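PDB 6T5Z: chitin-binding type-4 domain-containing protein, which probably uses copper to cleave chitin oxidatively, as a bacterial lytic polysaccharide monooxygenase of the AA10 family. Local coordinates for residues Glu96-Lys101 with Leu151-Ile156; Leu102-Asn107 with Gln145-Ile150. All coordinates share one frame; numbering follows the deposited sequence.

Contact 1: residues Glu96-Lys101 with Leu151-Ile156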
ATOM      1  N   GLU A  96       6.055  -4.254   5.707  1.00 11.97           N
ATOM      2  CA  GLU A  96       5.343  -3.652   6.823  1.00 14.59           C
ATOM      3  C   GLU A  96       4.095  -2.945   6.320  1.00 14.41           C
ATOM      4  O   GLU A  96       3.979  -2.610   5.133  1.00 15.69           O
ATOM      5  CB  GLU A  96       6.234  -2.681   7.602  1.00 15.59           C
ATOM      6  CG  GLU A  96       6.611  -1.454   6.824  1.00 12.46           C
ATOM      7  CD  GLU A  96       7.410  -0.444   7.655  1.00 17.02           C
ATOM      8  OE1 GLU A  96       7.707  -0.715   8.837  1.00 21.93           O
ATOM      9  OE2 GLU A  96       7.739   0.619   7.101  1.00 19.65           O
ATOM     10  N   TYR A  97       3.153  -2.728   7.241  1.00 14.94           N
ATOM     11  CA  TYR A  97       1.814  -2.261   6.889  1.00 13.52           C
ATOM     12  C   TYR A  97       1.353  -1.215   7.891  1.00 17.07           C
ATOM     13  O   TYR A  97       1.457  -1.428   9.105  1.00 15.62           O
ATOM     14  CB  TYR A  97       0.830  -3.445   6.827  1.00 12.86           C
ATOM     15  CG  TYR A  97       1.278  -4.432   5.782  1.00 11.55           C
ATOM     16  CD1 TYR A  97       2.163  -5.460   6.095  1.00 11.64           C
ATOM     17  CD2 TYR A  97       0.844  -4.310   4.462  1.00 11.46           C
ATOM     18  CE1 TYR A  97       2.615  -6.346   5.115  1.00 12.84           C
ATOM     19  CE2 TYR A  97       1.278  -5.181   3.492  1.00 11.45           C
ATOM     20  CZ  TYR A  97       2.167  -6.187   3.814  1.00 13.67           C
ATOM     21  OH  TYR A  97       2.580  -7.055   2.829  1.00 13.77           O
ATOM     22  N   PHE A  98       0.878  -0.084   7.370  1.00 12.05           N
ATOM     23  CA  PHE A  98       0.270   0.997   8.125  1.00 12.34           C
ATOM     24  C   PHE A  98      -1.215   1.063   7.779  1.00 13.14           C
ATOM     25  O   PHE A  98      -1.633   0.645   6.701  1.00 13.87           O
ATOM     26  CB  PHE A  98       0.933   2.337   7.783  1.00 12.89           C
ATOM     27  CG  PHE A  98       2.395   2.412   8.132  1.00 13.10           C
ATOM     28  CD1 PHE A  98       2.800   3.035   9.302  1.00 14.28           C
ATOM     29  CD2 PHE A  98       3.373   1.893   7.273  1.00 12.68           C
ATOM     30  CE1 PHE A  98       4.154   3.129   9.638  1.00 13.54           C
ATOM     31  CE2 PHE A  98       4.722   1.981   7.601  1.00 13.53           C
ATOM     32  CZ  PHE A  98       5.113   2.606   8.786  1.00 13.49           C
ATOM     33  N   ILE A  99      -2.020   1.622   8.676  1.00 15.04           N
ATOM     34  CA  ILE A  99      -3.423   1.841   8.348  1.00 15.10           C
ATOM     35  C   ILE A  99      -3.820   3.250   8.758  1.00 14.12           C
ATOM     36  O   ILE A  99      -3.223   3.850   9.657  1.00 14.19           O
ATOM     37  CB  ILE A  99      -4.340   0.770   8.984  1.00 13.53           C
ATOM     38  CG1 ILE A  99      -5.740   0.806   8.351  1.00 14.48           C
ATOM     39  CG2 ILE A  99      -4.397   0.914  10.510  1.00 15.47           C
ATOM     40  CD1 ILE A  99      -6.566  -0.413   8.683  1.00 16.89           C
ATOM     41  N   THR A 100      -4.812   3.796   8.051  1.00 13.39           N
ATOM     42  CA  THR A 100      -5.338   5.107   8.399  1.00 13.80           C
ATOM     43  C   THR A 100      -5.859   5.102   9.831  1.00 13.47           C
ATOM     44  O   THR A 100      -6.303   4.073  10.352  1.00 17.16           O
ATOM     45  CB  THR A 100      -6.466   5.508   7.436  1.00 14.30           C
ATOM     46  OG1 THR A 100      -7.286   4.365   7.137  1.00 13.87           O
ATOM     47  CG2 THR A 100      -5.881   6.053   6.140  1.00 11.71           C
ATOM     48  N   LYS A 101      -5.779   6.265  10.474  1.00 13.77           N
ATOM     49  CA  LYS A 101      -6.285   6.425  11.830  1.00 18.22           C
ATOM     50  C   LYS A 101      -7.797   6.267  11.871  1.00 16.80           C
ATOM     51  O   LYS A 101      -8.502   6.555  10.897  1.00 18.91           O
ATOM     52  CB  LYS A 101      -5.935   7.808  12.379  1.00 23.04           C
ATOM     53  CG  LYS A 101      -4.497   8.015  12.776  1.00 27.56           C
ATOM     54  CD  LYS A 101      -4.262   9.473  13.177  1.00 27.61           C
ATOM     55  CE  LYS A 101      -2.839   9.686  13.668  1.00 28.46           C
ATOM     56  NZ  LYS A 101      -2.436  11.119  13.654  1.00 28.12           N
ATOM     57  N   LEU A 151      -1.352   1.044   3.895  1.00 10.79           N
ATOM     58  CA  LEU A 151      -0.116   1.298   3.163  1.00 11.87           C
ATOM     59  C   LEU A 151       0.835   0.126   3.362  1.00 12.54           C
ATOM     60  O   LEU A 151       1.344  -0.097   4.468  1.00 13.26           O
ATOM     61  CB  LEU A 151       0.546   2.604   3.603  1.00 13.17           C
ATOM     62  CG  LEU A 151       1.914   2.884   2.967  1.00 10.89           C
ATOM     63  CD1 LEU A 151       1.793   3.100   1.447  1.00 14.64           C
ATOM     64  CD2 LEU A 151       2.613   4.077   3.605  1.00 11.00           C
ATOM     65  N   GLY A 152       1.085  -0.621   2.287  1.00 11.45           N
ATOM     66  CA  GLY A 152       2.087  -1.667   2.311  1.00 13.31           C
ATOM     67  C   GLY A 152       3.422  -1.095   1.887  1.00 12.72           C
ATOM     68  O   GLY A 152       3.499  -0.329   0.925  1.00 13.55           O
ATOM     69  N   VAL A 153       4.477  -1.452   2.625  1.00 11.83           N
ATOM     70  CA  VAL A 153       5.827  -0.975   2.334  1.00 10.88           C
ATOM     71  C   VAL A 153       6.772  -2.163   2.262  1.00 12.80           C
ATOM     72  O   VAL A 153       6.891  -2.938   3.222  1.00 13.31           O
ATOM     73  CB  VAL A 153       6.321   0.043   3.370  1.00  9.60           C
ATOM     74  CG1 VAL A 153       7.701   0.590   2.962  1.00 13.05           C
ATOM     75  CG2 VAL A 153       5.299   1.175   3.527  1.00 11.05           C
ATOM     76  N   TRP A 154       7.445  -2.296   1.127  1.00 11.87           N
ATOM     77  CA  TRP A 154       8.464  -3.305   0.896  1.00 10.40           C
ATOM     78  C   TRP A 154       9.798  -2.579   0.858  1.00 11.09           C
ATOM     79  O   TRP A 154      10.080  -1.854  -0.100  1.00 11.16           O
ATOM     80  CB  TRP A 154       8.186  -4.048  -0.408  1.00 10.67           C
ATOM     81  CG  TRP A 154       9.283  -4.954  -0.835  1.00 12.88           C
ATOM     82  CD1 TRP A 154      10.179  -5.600  -0.027  1.00 13.38           C
ATOM     83  CD2 TRP A 154       9.618  -5.330  -2.181  1.00 10.33           C
ATOM     84  NE1 TRP A 154      11.041  -6.348  -0.783  1.00 12.63           N
ATOM     85  CE2 TRP A 154      10.714  -6.213  -2.107  1.00 12.76           C
ATOM     86  CE3 TRP A 154       9.089  -5.019  -3.438  1.00 12.80           C
ATOM     87  CZ2 TRP A 154      11.311  -6.770  -3.245  1.00 12.11           C
ATOM     88  CZ3 TRP A 154       9.673  -5.580  -4.566  1.00 14.16           C
ATOM     89  CH2 TRP A 154      10.767  -6.442  -4.464  1.00 13.51           C
ATOM     90  N   THR A 155      10.607  -2.758   1.902  1.00 11.36           N
ATOM     91  CA  THR A 155      11.847  -2.012   2.075  1.00 11.82           C
ATOM     92  C   THR A 155      13.011  -2.848   1.547  1.00 12.79           C
ATOM     93  O   THR A 155      13.199  -3.999   1.966  1.00 15.38           O
ATOM     94  CB  THR A 155      12.025  -1.634   3.552  1.00 14.20           C
ATOM     95  OG1 THR A 155      10.947  -0.769   3.955  1.00 14.84           O
ATOM     96  CG2 THR A 155      13.368  -0.927   3.808  1.00 14.97           C
ATOM     97  N   ILE A 156      13.781  -2.272   0.615  1.00 11.08           N
ATOM     98  CA  ILE A 156      14.886  -2.960  -0.047  1.00 12.06           C
ATOM     99  C   ILE A 156      16.157  -2.751   0.764  1.00 14.64           C
ATOM    100  O   ILE A 156      16.500  -1.614   1.099  1.00 13.93           O
ATOM    101  CB  ILE A 156      15.075  -2.442  -1.482  1.00 12.54           C
ATOM    102  CG1 ILE A 156      13.761  -2.470  -2.273  1.00 13.03           C
ATOM    103  CG2 ILE A 156      16.158  -3.256  -2.198  1.00 13.92           C
ATOM    104  CD1 ILE A 156      13.119  -3.836  -2.343  1.00 15.34           C
TER

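Contact 2: residues Leu102-Asn107 with Gln145-Ile150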
ATOM      1  N   LEU A 102      -8.297   5.816  13.019  1.00 17.11           N
ATOM      2  CA  LEU A 102      -9.714   5.952  13.304  1.00 24.17           C
ATOM      3  C   LEU A 102     -10.058   7.432  13.318  1.00 26.83           C
ATOM      4  O   LEU A 102      -9.399   8.226  13.999  1.00 25.76           O
ATOM      5  CB  LEU A 102     -10.060   5.298  14.642  1.00 24.96           C
ATOM      6  CG  LEU A 102      -9.830   3.789  14.733  1.00 25.26           C
ATOM      7  CD1 LEU A 102     -10.140   3.301  16.145  1.00 27.73           C
ATOM      8  CD2 LEU A 102     -10.651   3.035  13.705  1.00 26.56           C
ATOM      9  N   GLY A 103     -11.052   7.812  12.530  1.00 27.94           N
ATOM     10  CA  GLY A 103     -11.388   9.210  12.408  1.00 26.93           C
ATOM     11  C   GLY A 103     -10.612   9.981  11.366  1.00 20.10           C
ATOM     12  O   GLY A 103     -10.728  11.212  11.328  1.00 23.36           O
ATOM     13  N   TRP A 104      -9.845   9.312  10.504  1.00 17.43           N
ATOM     14  CA  TRP A 104      -9.241  10.015   9.379  1.00 15.23           C
ATOM     15  C   TRP A 104     -10.333  10.566   8.457  1.00 16.74           C
ATOM     16  O   TRP A 104     -11.508  10.225   8.566  1.00 16.23           O
ATOM     17  CB  TRP A 104      -8.294   9.092   8.606  1.00 13.99           C
ATOM     18  CG  TRP A 104      -8.969   8.080   7.696  1.00 13.72           C
ATOM     19  CD1 TRP A 104      -9.780   7.042   8.069  1.00 14.82           C
ATOM     20  CD2 TRP A 104      -8.881   8.023   6.265  1.00 13.00           C
ATOM     21  NE1 TRP A 104     -10.191   6.341   6.958  1.00 14.34           N
ATOM     22  CE2 TRP A 104      -9.649   6.922   5.841  1.00 13.31           C
ATOM     23  CE3 TRP A 104      -8.215   8.794   5.304  1.00 14.00           C
ATOM     24  CZ2 TRP A 104      -9.775   6.578   4.496  1.00 13.01           C
ATOM     25  CZ3 TRP A 104      -8.334   8.451   3.974  1.00 15.07           C
ATOM     26  CH2 TRP A 104      -9.111   7.355   3.581  1.00 15.42           C
ATOM     27  N   ASP A 105      -9.920  11.437   7.537  1.00 14.86           N
ATOM     28  CA  ASP A 105     -10.857  12.117   6.648  1.00 15.16           C
ATOM     29  C   ASP A 105     -10.704  11.566   5.238  1.00 14.20           C
ATOM     30  O   ASP A 105      -9.727  11.888   4.546  1.00 14.31           O
ATOM     31  CB  ASP A 105     -10.613  13.628   6.668  1.00 15.69           C
ATOM     32  CG  ASP A 105     -11.700  14.409   5.952  1.00 18.40           C
ATOM     33  OD1 ASP A 105     -12.391  13.832   5.091  1.00 17.41           O
ATOM     34  OD2 ASP A 105     -11.859  15.611   6.248  1.00 20.50           O
ATOM     35  N   PRO A 106     -11.648  10.751   4.762  1.00 15.65           N
ATOM     36  CA  PRO A 106     -11.504  10.117   3.442  1.00 16.31           C
ATOM     37  C   PRO A 106     -11.615  11.079   2.276  1.00 13.75           C
ATOM     38  O   PRO A 106     -11.449  10.659   1.127  1.00 17.84           O
ATOM     39  CB  PRO A 106     -12.655   9.102   3.426  1.00 18.62           C
ATOM     40  CG  PRO A 106     -13.659   9.674   4.371  1.00 18.76           C
ATOM     41  CD  PRO A 106     -12.872  10.322   5.460  1.00 16.32           C
ATOM     42  N   ASN A 107     -11.905  12.351   2.529  1.00 14.30           N
ATOM     43  CA  ASN A 107     -12.026  13.361   1.490  1.00 14.51           C
ATOM     44  C   ASN A 107     -10.890  14.376   1.534  1.00 18.19           C
ATOM     45  O   ASN A 107     -11.005  15.455   0.946  1.00 18.76           O
ATOM     46  CB  ASN A 107     -13.381  14.056   1.616  1.00 16.30           C
ATOM     47  CG  ASN A 107     -14.536  13.129   1.290  1.00 16.31           C
ATOM     48  OD1 ASN A 107     -14.601  12.575   0.189  1.00 16.81           O
ATOM     49  ND2 ASN A 107     -15.450  12.942   2.248  1.00 17.35           N
ATOM     50  N   GLN A 145     -13.460  -0.354  11.459  1.00 19.53           N
ATOM     51  CA  GLN A 145     -14.555  -0.623  10.548  1.00 22.92           C
ATOM     52  C   GLN A 145     -14.621   0.539   9.574  1.00 24.75           C
ATOM     53  O   GLN A 145     -14.055   1.608   9.816  1.00 25.98           O
ATOM     54  CB  GLN A 145     -15.878  -0.807  11.291  1.00 28.88           C
ATOM     55  CG  GLN A 145     -16.229   0.349  12.207  1.00 34.90           C
ATOM     56  CD  GLN A 145     -17.334   0.002  13.182  1.00 41.34           C
ATOM     57  OE1 GLN A 145     -17.169  -0.872  14.041  1.00 43.24           O
ATOM     58  NE2 GLN A 145     -18.472   0.676  13.052  1.00 43.30           N
ATOM     59  N   GLY A 146     -15.300   0.308   8.468  1.00 16.82           N
ATOM     60  CA  GLY A 146     -15.552   1.362   7.506  1.00 19.26           C
ATOM     61  C   GLY A 146     -14.439   1.457   6.485  1.00 16.13           C
ATOM     62  O   GLY A 146     -13.620   0.545   6.319  1.00 15.04           O
ATOM     63  N   TYR A 147     -14.410   2.594   5.791  1.00 16.40           N
ATOM     64  CA  TYR A 147     -13.432   2.821   4.736  1.00 13.89           C
ATOM     65  C   TYR A 147     -12.095   3.215   5.353  1.00 13.14           C
ATOM     66  O   TYR A 147     -12.010   4.211   6.075  1.00 15.85           O
ATOM     67  CB  TYR A 147     -13.925   3.902   3.771  1.00 13.36           C
ATOM     68  CG  TYR A 147     -12.931   4.316   2.683  1.00 12.61           C
ATOM     69  CD1 TYR A 147     -12.000   3.424   2.155  1.00 11.23           C
ATOM     70  CD2 TYR A 147     -12.937   5.621   2.191  1.00 13.70           C
ATOM     71  CE1 TYR A 147     -11.095   3.833   1.161  1.00 14.19           C
ATOM     72  CE2 TYR A 147     -12.053   6.031   1.212  1.00 13.61           C
ATOM     73  CZ  TYR A 147     -11.138   5.132   0.700  1.00 14.46           C
ATOM     74  OH  TYR A 147     -10.278   5.569  -0.282  1.00 13.25           O
ATOM     75  N   HIS A 148     -11.057   2.439   5.044  1.00 12.52           N
ATOM     76  CA  HIS A 148      -9.699   2.696   5.504  1.00 12.92           C
ATOM     77  C   HIS A 148      -8.719   2.372   4.392  1.00 15.20           C
ATOM     78  O   HIS A 148      -8.994   1.527   3.534  1.00 15.20           O
ATOM     79  CB  HIS A 148      -9.367   1.859   6.744  1.00 14.97           C
ATOM     80  CG  HIS A 148     -10.044   2.355   7.971  1.00 16.09           C
ATOM     81  ND1 HIS A 148      -9.613   3.478   8.637  1.00 16.72           N
ATOM     82  CD2 HIS A 148     -11.147   1.919   8.626  1.00 17.24           C
ATOM     83  CE1 HIS A 148     -10.407   3.701   9.670  1.00 19.17           C
ATOM     84  NE2 HIS A 148     -11.346   2.771   9.685  1.00 18.85           N
ATOM     85  N   VAL A 149      -7.566   3.037   4.428  1.00 13.45           N
ATOM     86  CA  VAL A 149      -6.494   2.808   3.469  1.00 12.04           C
ATOM     87  C   VAL A 149      -5.342   2.154   4.210  1.00 11.51           C
ATOM     88  O   VAL A 149      -4.945   2.618   5.284  1.00 12.56           O
ATOM     89  CB  VAL A 149      -6.043   4.109   2.789  1.00 12.28           C
ATOM     90  CG1 VAL A 149      -4.805   3.860   1.930  1.00 12.93           C
ATOM     91  CG2 VAL A 149      -7.185   4.685   1.958  1.00  9.89           C
ATOM     92  N   ILE A 150      -4.820   1.076   3.640  1.00 12.35           N
ATOM     93  CA  ILE A 150      -3.673   0.367   4.183  1.00 12.28           C
ATOM     94  C   ILE A 150      -2.487   0.687   3.287  1.00 12.38           C
ATOM     95  O   ILE A 150      -2.609   0.648   2.057  1.00 12.77           O
ATOM     96  CB  ILE A 150      -3.945  -1.150   4.253  1.00 10.79           C
ATOM     97  CG1 ILE A 150      -5.021  -1.427   5.308  1.00 11.02           C
ATOM     98  CG2 ILE A 150      -2.637  -1.931   4.506  1.00 10.35           C
ATOM     99  CD1 ILE A 150      -5.584  -2.837   5.353  1.00 11.42           C
TER

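Contact 1: residues Glu96-Lys101 with Leu151-Ile156
Glu96 and Phe98 bind Val153 and Leu151 through four backbone hydrogen bonds, which join strand 96-99 to strand 151-156 in antiparallel fashion, the two axes 4.8 Å apart at their closest and their directions 157° from each other. Glu96 with Val153 and Phe98 with Leu151 are hydrogen-bonded pairs; Tyr97 and Gly152 form the non-hydrogen-bonded pair between them. The bond from Phe98 N to Leu151 O is 2.9 Å long and nearly straight, 167° at the hydrogen. The same carbonyl also receives a CA-H...O contact, Tyr97 CA lying 3.3 Å from Leu151 O.

On one face of the sheet Glu96, Phe98, Leu151 and Val153 gather. With chi1 at 67°, Glu96 has CG between its backbone N and carbonyl carbon, and the extended chain runs alongside Val153, CG 3.8 Å from Val153 CB. Its aliphatic part thus covers a buried, branched valine, while the residue as a whole remains partly exposed, a suitable setting for a charged end. The Phe98 ring presents its edge to Val153, CE2 lying 4.2 Å from Val153 CG2, and Phe98 CB meets Leu151 CB.

On the other face the Tyr97 ring lies obliquely by the backbone of Gly152, CD2 3.6 Å from Gly152 CA; glycine, with no side chain, lets the ring come this close. Tyr97 OH is hydrogen-bonded to Asn136 and Trp84, which satisfy the polar end of a buried ring, and Phe82 stacks on that ring.

This is pairing of neighbouring strands 92-99 and 148-156, consistent with the immunoglobulin-like beta-sandwich of AA10 enzymes. Strands 121-126 and 161-172 continue the sheet: Glu96 touches Phe122 of the former, while Leu151 and Val153 pack on Val166, Ala162 and Tyr164 of the latter.

Contact 2: residues Leu102-Asn107 with Gln145-Ile150
Trp104 reaches from the loop 102-107 to Tyr147, His148 and Val149, where the chain turns a corner, and its indole makes most of the loop's share of the contact. Its NE1 donates a hydrogen bond to Tyr147 O, 2.9 Å away; the acceptor lies only 5° out of the indole plane, though the bond is somewhat bent, 153° at the hydrogen. The six-membered ring turns its edge to the face of Tyr147 in a T-shaped pair, planes at 65° and centroids 5.3 Å apart, with CZ2 over the centre of the tyrosine ring. At the far end of the indole, CH2 packs on Val149 CG2 at 3.7 Å. The five-membered ring lies obliquely by the imidazole of His148, completing an aromatic cluster. Pro106 CB adds a further contact, 3.7 Å from Tyr147 CD2, its compact ring fitting beside the flat phenol.

Towards solvent the packing thins out. Leu102 is exposed, and its branch CD2 comes no nearer than 4.1 Å to His148 NE2. Gly103 turns the chain next to it with a positive phi, a conformation that suits a residue without a side chain. Beyond Trp104, Asp105 OD1 accepts from Asn107 N and closes an Asx turn.

The polar ends of Tyr147 and His148 have partners outside the contact: Tyr147 OH bonds to Asp168 and Gln65, and His148 ND1 to Thr100. A broad indole therefore does two jobs, covering apolar surface while its single N-H satisfies a backbone carbonyl at the corner, and this pairing of one directional bond with aromatic packing ties an irregular loop to the strand.

In the fold
The centres of contact 1 and contact 2 lie about 15 Å apart, and both contacts use strand 148-156. Chain order is 96-101, 102-107, 145-150, 151-156, so contact 2 is nested inside the loop that contact 1 closes. They meet where Thr100 N probably donates a hydrogen bond to Val149 O and where Phe98 O packs on Ile150 CG2. Strand pairing in the buried contact 1 thus passes into side-chain packing of a peripheral loop in contact 2. Both lie away from the copper site of His1 and His90; together they join strand 92-99, and the loop that follows it, to strand 148-156 within the lytic polysaccharide monooxygenase domain.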